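Side-chain contact in L-tyrosine isonitrile synthase (Pseudomonas aeruginosa, PDB 3E59), which converts the amino group of L-tyrosine into an isonitrile, taking the carbon from C2 of ribulose 5-phosphate, during paerucumarin biosynthesis: residues 283-286 and 291-294. Sequence-based numbering, arbitrary orientation.
Sequences GVAV and RFVL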
loop_
_atom_site.group_PDB
_atom_site.type_symbol
_atom_site.label_atom_id
_atom_site.label_comp_id
_atom_site.label_asym_id
_atom_site.label_seq_id
_atom_site.Cartn_x
_atom_site.Cartn_y
_atom_site.Cartn_z
ATOM N N GLY A 283 4.081 -8.563 6.560
ATOM C CA GLY A 283 4.660 -9.881 6.326
ATOM C C GLY A 283 6.175 -9.894 6.263
ATOM O O GLY A 283 6.838 -8.951 6.710
ATOM N N VAL A 284 6.720 -10.982 5.722
ATOM C CA VAL A 284 8.176 -11.189 5.654
ATOM C C VAL A 284 8.587 -11.674 4.279
ATOM O O VAL A 284 7.848 -12.422 3.631
ATOM C CB VAL A 284 8.713 -12.209 6.713
ATOM C CG1 VAL A 284 8.579 -11.669 8.124
ATOM C CG2 VAL A 284 8.031 -13.573 6.580
ATOM N N ALA A 285 9.768 -11.246 3.843
ATOM C CA ALA A 285 10.358 -11.753 2.607
ATOM C C ALA A 285 10.852 -13.162 2.871
ATOM O O ALA A 285 11.380 -13.450 3.943
ATOM C CB ALA A 285 11.501 -10.851 2.145
ATOM N N VAL A 286 10.638 -14.053 1.909
ATOM C CA VAL A 286 11.036 -15.452 2.059
ATOM C C VAL A 286 11.788 -15.896 0.820
ATOM O O VAL A 286 11.274 -15.783 -0.294
ATOM C CB VAL A 286 9.820 -16.414 2.286
ATOM C CG1 VAL A 286 10.295 -17.853 2.452
ATOM C CG2 VAL A 286 8.994 -15.989 3.494
ATOM N N ARG A 291 14.002 -17.854 -5.196
ATOM C CA ARG A 291 13.191 -16.699 -5.545
ATOM C C ARG A 291 12.643 -16.089 -4.268
ATOM O O ARG A 291 12.405 -16.795 -3.282
ATOM C CB ARG A 291 12.059 -17.084 -6.508
ATOM C CG ARG A 291 10.781 -17.602 -5.855
ATOM C CD ARG A 291 9.799 -18.119 -6.894
ATOM N NE ARG A 291 9.192 -17.041 -7.679
ATOM C CZ ARG A 291 7.894 -16.732 -7.672
ATOM N NH1 ARG A 291 7.034 -17.415 -6.917
ATOM N NH2 ARG A 291 7.458 -15.737 -8.435
ATOM N N PHE A 292 12.464 -14.777 -4.273
ATOM C CA PHE A 292 11.879 -14.110 -3.128
ATOM C C PHE A 292 10.368 -13.987 -3.275
ATOM O O PHE A 292 9.855 -13.581 -4.321
ATOM C CB PHE A 292 12.533 -12.753 -2.874
ATOM C CG PHE A 292 13.612 -12.788 -1.825
ATOM C CD1 PHE A 292 13.293 -12.975 -0.491
ATOM C CD2 PHE A 292 14.948 -12.642 -2.179
ATOM C CE1 PHE A 292 14.296 -13.022 0.485
ATOM C CE2 PHE A 292 15.954 -12.670 -1.209
ATOM C CZ PHE A 292 15.630 -12.866 0.114
ATOM N N VAL A 293 9.667 -14.375 -2.215
ATOM C CA VAL A 293 8.213 -14.332 -2.169
ATOM C C VAL A 293 7.872 -13.640 -0.857
ATOM O O VAL A 293 8.637 -13.726 0.110
ATOM C CB VAL A 293 7.597 -15.772 -2.236
ATOM C CG1 VAL A 293 6.122 -15.778 -1.893
ATOM C CG2 VAL A 293 7.786 -16.375 -3.605
ATOM N N LEU A 294 6.744 -12.942 -0.834
ATOM C CA LEU A 294 6.232 -12.358 0.397
ATOM C C LEU A 294 5.165 -13.276 1.031
ATOM O O LEU A 294 4.248 -13.747 0.354
ATOM C CB LEU A 294 5.689 -10.955 0.117
ATOM C CG LEU A 294 4.933 -10.216 1.224
ATOM C CD1 LEU A 294 5.883 -9.753 2.321
ATOM C CD2 LEU A 294 4.157 -9.040 0.611
#
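Val286 and Val293 form the hydrogen-bonded pair of an antiparallel beta hairpin, made by strands 284-287 and 292-295 at one margin of the small mixed sheet. Two backbone bonds close this pair. Val286 N gives its hydrogen to Val293 O at 2.7 Å, almost in line with the carbonyl (170° at the oxygen), and Val293 N returns one to Val286 O at 2.9 Å. Phe292 CA also lies 3.3 Å from Val286 O, its C-H directed at the oxygen, so an N-H and a weaker C-H both converge on one carbonyl. Both valines put their side chains on the same face of the sheet. Ala285 and Leu294, the adjoining non-hydrogen-bonded pair, occupy the other face, with CA atoms 4.7 Å apart. The Phe292 ring meets the Ala285 methyl and the Val286 carbonyl obliquely, with Val286 N lying in the ring plane at its edge. Phe292 CD1 is 3.8 Å from Ala285 CB and 3.5 Å from Val286 O, the oxygen that also accepts the Val293 N-H. Its chi1 of -97°, displaced from the usual staggered value, turns the ring in toward Ala285 and the Val286 carbonyl. Leu294 reaches across toward the start of the first strand; with CG anti to its backbone N (chi1 172°), it brings CD1 to 3.6 Å from Val284 O, beside the Gly283-Val284 peptide. Helix 84-103 covers the Ala285, Phe292 and Leu294 face through Met84, Ala85 and Leu88, while Val300 of helix 297-302 meets Val284 and Val286 on the other. Strand 284-287 continues the sheet into strand 313-318, where Ala285 bonds through its backbone to Tyr317 and the Phe292 ring meets His316 edge-to-face; strand 292-295 is outermost, its Leu294 carbonyl bonded to the Thr273 hydroxyl.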